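Side-chain contacts in Lmo0651 protein (Listeria monocytogenes serovar 1/2a, PDB 6EP3), which controls expression of the Listeria monocytogenes Agr system and mediates virulence, as a GntR-family transcription factor that probably binds specific regulatory DNA sequences: residues B[35-40]-B[45-50]; B[14-19]-B[49-54]; B[168-173]-B[177-182]; B[132-137]-B[158-163]. One frame throughout, in Å; residues are numbered along the deposited sequence.

In the fold
Interactions 1 and 2 lie in the GntR-family part of the chain, with centres 9 Å apart and helix 44-56 in common; they are also tied by a salt bridge between Glu39 OE1 and Lys19 NZ (2.5 Å). Interactions 3 and 4 belong to the helical FCD domain, 14 Å apart between centres, and meet where Phe170 and Thr179 pack on His133. The two halves touch through Leu17 of interaction 2, which rests on His162 and Phe163 of interaction 4, the centres being 19 Å apart. Interactions 1 and 3 are the most remote pair, about 39 Å between centres. Ethanediol molecules, probably from the crystallisation liquor, sit at interactions 3 and 4.

Interaction 1 (B[35-40]-B[45-50]); sequences KLAREF and SPLRKA
Leu36 and Leu47, which meet here, bring no flat group of their own, but the ring of Phe40 lies beside them with the carbonyl oxygen of Leu36 over one face, 3.4 Å above the plane and displaced toward the rim. Phe40 itself stays short of direct contact with 45-50 and packs on Leu15 of helix 8-21. The guanidinium of Arg38, whose side chain leaves the helix away from 45-50, has Lys35 N over the centre of one face. The contact is carried by one methyl group: Leu47 CD1 reaches Leu36 CB at 3.5 Å, and the same CD1 lies 3.5 Å from the backbone atom Ala37 N. It touches Ala37 CB more loosely, at 4.0 Å. One methyl thus lies against the helix where CB of Leu36 and N of Ala37 sit close together. The torsions explain the reach: CG of Leu47 stands anti to the backbone N (chi1 171°), and chi2, at 136°, departs from the usual staggered values. The small side chain of Ala37 is consistent with the close backbones, whose nearest CA atoms, Ala37 and Leu47, are 6.5 Å apart. All three touching residues are buried. Elsewhere on helix 44-56, Arg48 NH1 forms a salt bridge with a sulfate ion, probably from the crystallisation liquor. Helices 33-40 and 44-56, joined by a short turn and packed through Leu47, form the helix-turn-helix of a GntR-type winged-helix domain, in which helix 44-56 is probably the recognition helix.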
# COMPACT_ATOMS: atom_id res chain seq x y z
N LYS B 35 -21.30 -22.07 1.05
CA LYS B 35 -22.46 -21.59 1.78
C LYS B 35 -22.79 -20.14 1.43
O LYS B 35 -23.96 -19.76 1.41
CB LYS B 35 -22.22 -21.72 3.29
CG LYS B 35 -23.39 -21.26 4.15
CD LYS B 35 -23.22 -21.72 5.59
CE LYS B 35 -23.07 -23.23 5.68
NZ LYS B 35 -22.94 -23.69 7.09
N LEU B 36 -21.77 -19.33 1.14
CA LEU B 36 -22.00 -17.93 0.80
C LEU B 36 -22.70 -17.80 -0.55
O LEU B 36 -23.62 -16.99 -0.70
CB LEU B 36 -20.68 -17.17 0.79
CG LEU B 36 -20.04 -16.84 2.15
CD1 LEU B 36 -18.62 -16.35 1.95
CD2 LEU B 36 -20.88 -15.82 2.90
N ALA B 37 -22.28 -18.59 -1.54
CA ALA B 37 -22.93 -18.53 -2.85
C ALA B 37 -24.38 -18.98 -2.76
O ALA B 37 -25.24 -18.46 -3.47
CB ALA B 37 -22.15 -19.37 -3.86
N ARG B 38 -24.66 -19.96 -1.90
CA ARG B 38 -26.04 -20.40 -1.71
C ARG B 38 -26.89 -19.31 -1.08
O ARG B 38 -28.06 -19.14 -1.44
CB ARG B 38 -26.08 -21.67 -0.84
CG ARG B 38 -25.59 -22.93 -1.54
CD ARG B 38 -25.46 -24.07 -0.54
NE ARG B 38 -24.29 -24.90 -0.81
CZ ARG B 38 -23.57 -25.51 0.12
NH1 ARG B 38 -23.90 -25.37 1.40
NH2 ARG B 38 -22.53 -26.25 -0.21
N GLU B 39 -26.31 -18.55 -0.15
CA GLU B 39 -27.08 -17.53 0.56
C GLU B 39 -27.47 -16.38 -0.37
O GLU B 39 -28.58 -15.85 -0.27
CB GLU B 39 -26.28 -17.01 1.75
CG GLU B 39 -26.96 -15.90 2.53
CD GLU B 39 -26.19 -15.50 3.77
OE1 GLU B 39 -25.19 -16.18 4.10
OE2 GLU B 39 -26.59 -14.51 4.42
N PHE B 40 -26.56 -15.98 -1.26
CA PHE B 40 -26.83 -14.89 -2.18
C PHE B 40 -27.61 -15.33 -3.42
O PHE B 40 -27.99 -14.47 -4.22
CB PHE B 40 -25.52 -14.23 -2.63
CG PHE B 40 -24.69 -13.69 -1.50
CD1 PHE B 40 -25.28 -13.22 -0.34
CD2 PHE B 40 -23.31 -13.65 -1.61
CE1 PHE B 40 -24.51 -12.72 0.70
CE2 PHE B 40 -22.53 -13.14 -0.57
CZ PHE B 40 -23.14 -12.68 0.58
N SER B 45 -18.86 -17.78 -9.86
CA SER B 45 -18.04 -16.85 -10.64
C SER B 45 -18.04 -15.44 -10.06
O SER B 45 -16.95 -14.85 -9.95
CB SER B 45 -18.48 -16.86 -12.10
OG SER B 45 -17.91 -15.77 -12.80
N PRO B 46 -19.18 -14.84 -9.69
CA PRO B 46 -19.12 -13.52 -9.04
C PRO B 46 -18.44 -13.57 -7.69
O PRO B 46 -17.50 -12.81 -7.42
CB PRO B 46 -20.59 -13.11 -8.93
CG PRO B 46 -21.36 -14.38 -9.01
CD PRO B 46 -20.58 -15.24 -9.94
N LEU B 47 -18.91 -14.48 -6.83
CA LEU B 47 -18.41 -14.59 -5.46
C LEU B 47 -16.89 -14.70 -5.44
O LEU B 47 -16.20 -13.89 -4.80
CB LEU B 47 -19.05 -15.80 -4.78
CG LEU B 47 -18.52 -16.24 -3.42
CD1 LEU B 47 -19.67 -16.54 -2.51
CD2 LEU B 47 -17.62 -17.46 -3.57
N ARG B 48 -16.35 -15.70 -6.14
CA ARG B 48 -14.90 -15.85 -6.30
C ARG B 48 -14.26 -14.51 -6.62
O ARG B 48 -13.36 -14.04 -5.91
CB ARG B 48 -14.61 -16.88 -7.39
CG ARG B 48 -13.24 -16.75 -8.04
CD ARG B 48 -12.98 -17.90 -9.01
NE ARG B 48 -12.63 -19.14 -8.32
CZ ARG B 48 -12.90 -20.35 -8.78
NH1 ARG B 48 -13.53 -20.50 -9.94
NH2 ARG B 48 -12.54 -21.43 -8.08
N LYS B 49 -14.76 -13.85 -7.68
CA LYS B 49 -14.23 -12.56 -8.08
C LYS B 49 -14.19 -11.59 -6.91
O LYS B 49 -13.14 -11.02 -6.59
CB LYS B 49 -15.08 -11.99 -9.22
CG LYS B 49 -14.56 -12.31 -10.61
CD LYS B 49 -15.22 -11.46 -11.68
CE LYS B 49 -16.51 -12.08 -12.18
NZ LYS B 49 -16.83 -11.62 -13.55
N ALA B 50 -15.32 -11.45 -6.22
CA ALA B 50 -15.38 -10.60 -5.03
C ALA B 50 -14.25 -10.93 -4.07
O ALA B 50 -13.48 -10.04 -3.68
CB ALA B 50 -16.74 -10.77 -4.35

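Interaction 2 (B[14-19]-B[49-54]); sequences NLLLEK and KAIATL
Leu16 sends its CD2 methyl between Ile51 and Leu54, and this is the tight part of the contact. CD2 of Leu16 is 3.7 Å from Leu54 CD1 and 4.0 Å from Ile51 CG1, both pairs of side chains crossing at a slant. The reach follows from chi1 of Leu16 (-162°), which puts CG opposite the backbone N and carries the branch away from its own helix. Its other methyl, CD1, packs 3.8 Å from Leu36 CD1, so the two branches join helix 8-21 to both helices of the helix-turn-helix, as expected in the three-helix core of a winged-helix domain. The backbones come closest at the CA atoms of Leu16 and Ala50, 7.9 Å apart. Packing is looser around this pair: Ala50 CB comes no nearer than 4.6 Å, to Leu16 CD2, and is covered by Tyr13 instead, while Leu17 CD1 stays 4.7 Å from Leu54 CD2. Leu17 packs mainly elsewhere, on helix 147-163. The partly exposed side of segment 49-54, on helix 44-56, is polar: Thr53 OG1 donates to Lys49 O at 3.2 Å, approaching from above the carbonyl plane (46° out of it) while Thr53 N binds the same oxygen. Tyr62 of the second subunit packs against both Lys49 and Thr53.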
# COMPACT_ATOMS: atom_id res chain seq x y z
N ASN B 14 -20.49 -6.14 -2.56
CA ASN B 14 -21.05 -5.30 -1.50
C ASN B 14 -21.69 -6.16 -0.42
O ASN B 14 -21.43 -5.98 0.77
CB ASN B 14 -22.06 -4.32 -2.09
CG ASN B 14 -21.39 -3.11 -2.70
OD1 ASN B 14 -21.00 -3.12 -3.87
ND2 ASN B 14 -21.25 -2.05 -1.91
N LEU B 15 -22.49 -7.15 -0.84
CA LEU B 15 -23.12 -8.05 0.12
C LEU B 15 -22.07 -8.65 1.05
O LEU B 15 -22.14 -8.49 2.27
CB LEU B 15 -23.88 -9.15 -0.62
CG LEU B 15 -25.30 -8.76 -1.07
CD1 LEU B 15 -26.00 -9.93 -1.73
CD2 LEU B 15 -26.11 -8.22 0.10
N LEU B 16 -21.05 -9.28 0.46
CA LEU B 16 -19.99 -9.85 1.28
C LEU B 16 -19.35 -8.79 2.16
O LEU B 16 -19.15 -9.02 3.36
CB LEU B 16 -18.94 -10.51 0.38
CG LEU B 16 -18.00 -11.50 1.07
CD1 LEU B 16 -18.81 -12.61 1.72
CD2 LEU B 16 -17.00 -12.07 0.07
N LEU B 17 -19.12 -7.60 1.61
CA LEU B 17 -18.48 -6.55 2.39
C LEU B 17 -19.32 -6.19 3.60
O LEU B 17 -18.78 -5.95 4.69
CB LEU B 17 -18.25 -5.32 1.52
CG LEU B 17 -17.70 -4.11 2.27
CD1 LEU B 17 -16.35 -4.44 2.89
CD2 LEU B 17 -17.59 -2.90 1.36
N GLU B 18 -20.64 -6.20 3.45
CA GLU B 18 -21.47 -5.82 4.58
C GLU B 18 -21.43 -6.91 5.64
O GLU B 18 -21.44 -6.60 6.84
CB GLU B 18 -22.90 -5.54 4.11
CG GLU B 18 -22.96 -4.52 2.98
CD GLU B 18 -22.49 -3.13 3.38
OE1 GLU B 18 -21.83 -2.47 2.55
OE2 GLU B 18 -22.70 -2.74 4.54
N LYS B 19 -21.29 -8.17 5.22
CA LYS B 19 -21.09 -9.26 6.17
C LYS B 19 -19.80 -9.07 6.95
O LYS B 19 -19.68 -9.55 8.09
CB LYS B 19 -21.08 -10.60 5.44
CG LYS B 19 -22.46 -11.17 5.17
CD LYS B 19 -22.39 -12.68 5.04
CE LYS B 19 -23.76 -13.32 5.24
NZ LYS B 19 -23.64 -14.78 5.51
N LYS B 49 -14.76 -13.85 -7.68
CA LYS B 49 -14.23 -12.56 -8.08
C LYS B 49 -14.19 -11.59 -6.91
O LYS B 49 -13.14 -11.02 -6.59
CB LYS B 49 -15.08 -11.99 -9.22
CG LYS B 49 -14.56 -12.31 -10.61
CD LYS B 49 -15.22 -11.46 -11.68
CE LYS B 49 -16.51 -12.08 -12.18
NZ LYS B 49 -16.83 -11.62 -13.55
N ALA B 50 -15.32 -11.45 -6.22
CA ALA B 50 -15.38 -10.60 -5.03
C ALA B 50 -14.25 -10.93 -4.07
O ALA B 50 -13.48 -10.04 -3.68
CB ALA B 50 -16.74 -10.77 -4.35
N ILE B 51 -14.11 -12.21 -3.71
CA ILE B 51 -13.07 -12.61 -2.77
C ILE B 51 -11.70 -12.17 -3.28
O ILE B 51 -10.91 -11.57 -2.54
CB ILE B 51 -13.12 -14.13 -2.53
CG1 ILE B 51 -14.21 -14.45 -1.52
CG2 ILE B 51 -11.78 -14.64 -2.01
CD1 ILE B 51 -14.43 -15.93 -1.31
N ALA B 52 -11.43 -12.41 -4.56
CA ALA B 52 -10.15 -11.99 -5.13
C ALA B 52 -9.94 -10.50 -4.91
O ALA B 52 -8.88 -10.08 -4.42
CB ALA B 52 -10.10 -12.33 -6.62
N THR B 53 -10.96 -9.70 -5.20
CA THR B 53 -10.85 -8.26 -4.99
C THR B 53 -10.55 -7.96 -3.53
O THR B 53 -9.64 -7.17 -3.22
CB THR B 53 -12.13 -7.56 -5.44
OG1 THR B 53 -12.40 -7.92 -6.80
CG2 THR B 53 -11.96 -6.05 -5.35
N LEU B 54 -11.25 -8.62 -2.60
CA LEU B 54 -10.99 -8.35 -1.20
C LEU B 54 -9.67 -8.92 -0.72
O LEU B 54 -9.16 -8.50 0.32
CB LEU B 54 -12.13 -8.88 -0.33
CG LEU B 54 -13.52 -8.32 -0.65
CD1 LEU B 54 -14.60 -9.26 -0.18
CD2 LEU B 54 -13.67 -6.97 0.02

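Interaction 3 (B[168-173]-B[177-182]); sequences NMFKSV and EWTNKK. With EDO (1,2-ethanediol), chain N.
Phe170 and Thr179 meet at about a right angle, the hydroxyl of the threonine facing the rim of the ring: Thr179 OG1 lies 3.6 Å from Phe170 CE1, close to the ring plane. That hydroxyl is engaged with Ile175 O, one turn earlier, so the approach to the ring is packing. Edge-to-face contacts with Tyr129 and His133 further fix the orientation of Phe170. Val173 and Glu177, by contrast, run side by side and point the same way, one helical turn apart. Glu177 extends beyond CG, bringing OE2 to 3.5 Å from Val173 CG1. Glu177 N donates to Val173 O at 2.9 Å, with a fairly straight N-H...O angle of 161°. Ser172 has OG opposite its backbone N (chi1 155°) and directs it to Ile175 N, which caps the helix proper. An ethanediol, probably from the crystallisation liquor, has settled at the same helix start: Val173 N donates to its O1 in a short bond of 2.6 Å, Glu174 N also binds the diol, and Ser172 OG makes a weak bond to O2 (3.3 Å). The serine bond is a classical N-cap, here starting helix 173-192 of the FCD domain, with the preceding loop packed down by Phe170.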
# COMPACT_ATOMS: atom_id res chain seq x y z
N ASN B 168 -17.70 10.16 11.90
CA ASN B 168 -18.55 10.78 12.92
C ASN B 168 -17.94 12.06 13.47
O ASN B 168 -18.67 12.96 13.91
CB ASN B 168 -18.81 9.78 14.05
CG ASN B 168 -19.64 8.59 13.59
OD1 ASN B 168 -20.08 8.54 12.44
ND2 ASN B 168 -19.84 7.63 14.48
N MET B 169 -16.61 12.16 13.47
CA MET B 169 -15.93 13.38 13.87
C MET B 169 -16.44 14.59 13.10
O MET B 169 -16.60 15.68 13.67
CB MET B 169 -14.43 13.20 13.67
CG MET B 169 -13.56 14.40 13.91
SD MET B 169 -11.87 14.03 13.39
CE MET B 169 -12.16 13.02 11.94
N PHE B 170 -16.74 14.41 11.82
CA PHE B 170 -17.21 15.51 10.99
C PHE B 170 -18.72 15.73 11.10
O PHE B 170 -19.27 16.53 10.34
CB PHE B 170 -16.80 15.26 9.54
CG PHE B 170 -15.31 15.20 9.34
CD1 PHE B 170 -14.52 16.31 9.61
CD2 PHE B 170 -14.70 14.04 8.90
CE1 PHE B 170 -13.15 16.27 9.44
CE2 PHE B 170 -13.33 13.99 8.73
CZ PHE B 170 -12.55 15.10 9.00
N LYS B 171 -19.39 15.07 12.04
CA LYS B 171 -20.75 15.47 12.37
C LYS B 171 -20.78 16.84 13.02
O LYS B 171 -21.82 17.51 13.01
CB LYS B 171 -21.42 14.44 13.28
CG LYS B 171 -21.68 13.10 12.61
CD LYS B 171 -22.37 12.12 13.55
CE LYS B 171 -22.70 10.83 12.83
NZ LYS B 171 -23.26 9.80 13.75
N SER B 172 -19.65 17.28 13.59
CA SER B 172 -19.54 18.61 14.17
C SER B 172 -19.27 19.63 13.07
O SER B 172 -18.26 19.54 12.36
CB SER B 172 -18.42 18.64 15.21
OG SER B 172 -17.92 19.96 15.35
N VAL B 173 -20.18 20.60 12.95
CA VAL B 173 -19.98 21.69 12.00
C VAL B 173 -18.72 22.46 12.34
O VAL B 173 -18.00 22.93 11.45
CB VAL B 173 -21.22 22.61 11.99
CG1 VAL B 173 -20.89 23.95 11.34
CG2 VAL B 173 -22.40 21.92 11.32
N GLU B 177 -15.72 23.01 9.70
CA GLU B 177 -15.29 24.34 9.29
C GLU B 177 -13.83 24.59 9.62
O GLU B 177 -13.11 25.22 8.84
CB GLU B 177 -16.18 25.40 9.94
CG GLU B 177 -17.58 25.46 9.37
CD GLU B 177 -18.46 26.46 10.07
OE1 GLU B 177 -18.02 27.04 11.09
OE2 GLU B 177 -19.60 26.67 9.60
N TRP B 178 -13.36 24.06 10.75
CA TRP B 178 -11.94 24.17 11.07
C TRP B 178 -11.09 23.43 10.05
O TRP B 178 -10.06 23.94 9.61
CB TRP B 178 -11.69 23.65 12.48
CG TRP B 178 -10.28 23.79 12.92
CD1 TRP B 178 -9.72 24.85 13.56
CD2 TRP B 178 -9.23 22.83 12.74
NE1 TRP B 178 -8.39 24.62 13.80
CE2 TRP B 178 -8.06 23.38 13.31
CE3 TRP B 178 -9.16 21.56 12.17
CZ2 TRP B 178 -6.84 22.71 13.31
CZ3 TRP B 178 -7.95 20.89 12.17
CH2 TRP B 178 -6.80 21.47 12.73
N THR B 179 -11.52 22.23 9.66
CA THR B 179 -10.78 21.47 8.66
C THR B 179 -10.78 22.18 7.31
O THR B 179 -9.76 22.20 6.61
CB THR B 179 -11.35 20.06 8.53
OG1 THR B 179 -11.44 19.46 9.83
CG2 THR B 179 -10.48 19.19 7.64
N ASN B 180 -11.91 22.78 6.93
CA ASN B 180 -11.96 23.54 5.69
C ASN B 180 -11.01 24.74 5.74
O ASN B 180 -10.30 25.03 4.77
CB ASN B 180 -13.39 24.01 5.41
CG ASN B 180 -14.34 22.85 5.17
OD1 ASN B 180 -13.93 21.70 5.03
ND2 ASN B 180 -15.64 23.17 5.10
N LYS B 181 -11.00 25.45 6.87
CA LYS B 181 -10.09 26.59 7.03
C LYS B 181 -8.64 26.14 6.95
O LYS B 181 -7.81 26.82 6.33
CB LYS B 181 -10.36 27.30 8.36
CG LYS B 181 -9.28 28.31 8.75
CD LYS B 181 -9.65 29.08 10.01
CE LYS B 181 -9.55 28.20 11.25
NZ LYS B 181 -10.05 28.90 12.47
N LYS B 182 -8.31 25.00 7.56
CA LYS B 182 -6.95 24.50 7.50
C LYS B 182 -6.56 24.12 6.08
O LYS B 182 -5.44 24.40 5.64
CB LYS B 182 -6.79 23.30 8.43
CG LYS B 182 -6.48 23.67 9.87
CD LYS B 182 -5.07 24.21 10.01
CE LYS B 182 -4.84 24.84 11.37
NZ LYS B 182 -5.69 26.04 11.58
C1 EDO N . -22.37 21.17 16.02
O1 EDO N . -22.06 20.85 14.66
C2 EDO N . -21.09 21.18 16.84
O2 EDO N . -20.20 22.17 16.32

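Interaction 4 (B[132-137]-B[158-163]); sequences AHHRFI and FQMVHF. With EDO (1,2-ethanediol), chain L.
Between helices 126-142 and 147-163, where His134 meets Val161 and Met160, the nearest CA atoms are those of His134 and Phe158, 9.8 Å apart, so side chains must bridge the gap. Val161 does so with CG2, which lies 3.6 Å from His134 CE1, at the ring edge and near its plane. Met160, bent at chi3 (-55°), brings CE obliquely to 4.3 Å from His134 NE2, a looser touch. The imidazole is steadied by stacking on Phe157, and Phe130 meets it at a slant. Both helices belong to the all-helical FCD domain, whose relatives commonly bind small-molecule effectors or metal ions within the helix bundle; here an ethanediol, probably from the crystallisation liquor, occupies a polar site beside the contact. His133 NE2 is 2.9 Å from its O1 and His134 NE2 3.1 Å from its O2, hydrogen bonds in which either partner could be the donor. Ile137 CD1 lies 3.5 Å above one face of the His133 ring, offset toward the rim. Tyr80 OH also bonds to the diol, while Met160 CE, 3.7 Å from C2, and Ile137 CD1 give it apolar neighbours.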
# COMPACT_ATOMS: atom_id res chain seq x y z
N ALA B 132 -14.49 14.18 -0.04
CA ALA B 132 -13.83 15.37 -0.55
C ALA B 132 -12.59 15.72 0.26
O ALA B 132 -11.57 16.15 -0.29
CB ALA B 132 -14.82 16.54 -0.56
N HIS B 133 -12.66 15.57 1.59
CA HIS B 133 -11.49 15.70 2.44
C HIS B 133 -10.40 14.72 2.01
O HIS B 133 -9.21 15.10 1.90
CB HIS B 133 -11.92 15.47 3.89
CG HIS B 133 -10.79 15.45 4.88
ND1 HIS B 133 -9.85 16.45 4.96
CD2 HIS B 133 -10.47 14.55 5.84
CE1 HIS B 133 -9.00 16.17 5.93
NE2 HIS B 133 -9.35 15.02 6.47
N HIS B 134 -10.78 13.47 1.74
CA HIS B 134 -9.82 12.48 1.28
C HIS B 134 -9.22 12.86 -0.07
O HIS B 134 -8.02 12.67 -0.30
CB HIS B 134 -10.49 11.11 1.20
CG HIS B 134 -10.87 10.55 2.54
ND1 HIS B 134 -11.67 9.44 2.68
CD2 HIS B 134 -10.55 10.95 3.79
CE1 HIS B 134 -11.84 9.18 3.96
NE2 HIS B 134 -11.17 10.08 4.66
N ARG B 135 -10.03 13.42 -0.97
CA ARG B 135 -9.53 13.80 -2.29
C ARG B 135 -8.59 15.00 -2.21
O ARG B 135 -7.62 15.09 -2.97
CB ARG B 135 -10.68 14.09 -3.25
CG ARG B 135 -11.59 12.90 -3.52
CD ARG B 135 -11.60 12.52 -4.99
NE ARG B 135 -12.47 13.40 -5.78
CZ ARG B 135 -12.24 13.73 -7.05
NH1 ARG B 135 -11.17 13.26 -7.68
NH2 ARG B 135 -13.08 14.53 -7.69
N PHE B 136 -8.85 15.93 -1.28
CA PHE B 136 -7.91 17.01 -1.02
C PHE B 136 -6.56 16.46 -0.55
O PHE B 136 -5.49 16.86 -1.03
CB PHE B 136 -8.50 17.97 0.01
CG PHE B 136 -7.59 19.09 0.40
CD1 PHE B 136 -7.57 20.27 -0.33
CD2 PHE B 136 -6.76 18.98 1.51
CE1 PHE B 136 -6.73 21.31 0.03
CE2 PHE B 136 -5.91 20.02 1.87
CZ PHE B 136 -5.89 21.18 1.12
N ILE B 137 -6.60 15.52 0.40
CA ILE B 137 -5.36 14.89 0.85
C ILE B 137 -4.67 14.16 -0.30
O ILE B 137 -3.44 14.21 -0.44
CB ILE B 137 -5.64 13.95 2.04
CG1 ILE B 137 -6.11 14.77 3.25
CG2 ILE B 137 -4.41 13.14 2.39
CD1 ILE B 137 -6.57 13.93 4.43
N PHE B 158 -10.20 3.84 1.73
CA PHE B 158 -11.25 2.83 1.62
C PHE B 158 -11.44 2.12 2.95
O PHE B 158 -12.57 1.97 3.45
CB PHE B 158 -10.91 1.83 0.52
CG PHE B 158 -11.91 0.73 0.38
CD1 PHE B 158 -11.75 -0.46 1.06
CD2 PHE B 158 -13.01 0.88 -0.45
CE1 PHE B 158 -12.68 -1.48 0.93
CE2 PHE B 158 -13.94 -0.13 -0.59
CZ PHE B 158 -13.77 -1.31 0.10
N GLN B 159 -10.33 1.66 3.54
CA GLN B 159 -10.42 0.94 4.80
C GLN B 159 -10.99 1.81 5.90
O GLN B 159 -11.82 1.36 6.70
CB GLN B 159 -9.04 0.40 5.18
CG GLN B 159 -8.55 -0.74 4.29
CD GLN B 159 -8.26 -2.02 5.07
OE1 GLN B 159 -8.75 -2.20 6.19
NE2 GLN B 159 -7.47 -2.90 4.48
N MET B 160 -10.59 3.08 5.96
CA MET B 160 -11.13 3.98 6.98
C MET B 160 -12.63 4.17 6.80
O MET B 160 -13.41 3.97 7.74
CB MET B 160 -10.40 5.32 6.95
CG MET B 160 -9.16 5.33 7.82
SD MET B 160 -8.42 6.96 7.96
CE MET B 160 -8.20 7.33 6.24
N VAL B 161 -13.05 4.50 5.57
CA VAL B 161 -14.46 4.74 5.29
C VAL B 161 -15.30 3.52 5.67
O VAL B 161 -16.41 3.66 6.20
CB VAL B 161 -14.64 5.10 3.80
CG1 VAL B 161 -16.06 4.84 3.34
CG2 VAL B 161 -14.26 6.56 3.56
N HIS B 162 -14.80 2.32 5.40
CA HIS B 162 -15.64 1.15 5.58
C HIS B 162 -15.50 0.49 6.95
O HIS B 162 -16.40 -0.28 7.33
CB HIS B 162 -15.37 0.13 4.48
CG HIS B 162 -15.96 0.52 3.16
ND1 HIS B 162 -17.30 0.40 2.88
CD2 HIS B 162 -15.39 1.05 2.05
CE1 HIS B 162 -17.53 0.82 1.65
NE2 HIS B 162 -16.38 1.22 1.13
N PHE B 163 -14.44 0.77 7.71
CA PHE B 163 -14.24 0.04 8.96
C PHE B 163 -13.92 0.93 10.15
O PHE B 163 -13.52 0.40 11.20
CB PHE B 163 -13.12 -1.00 8.80
CG PHE B 163 -13.37 -2.00 7.71
CD1 PHE B 163 -12.68 -1.92 6.51
CD2 PHE B 163 -14.27 -3.03 7.89
CE1 PHE B 163 -12.90 -2.85 5.51
CE2 PHE B 163 -14.50 -3.96 6.89
CZ PHE B 163 -13.82 -3.87 5.70
C1 EDO L . -7.99 12.16 7.48
O1 EDO L . -8.71 12.98 8.40
C2 EDO L . -8.42 10.71 7.67
O2 EDO L . -9.84 10.62 7.46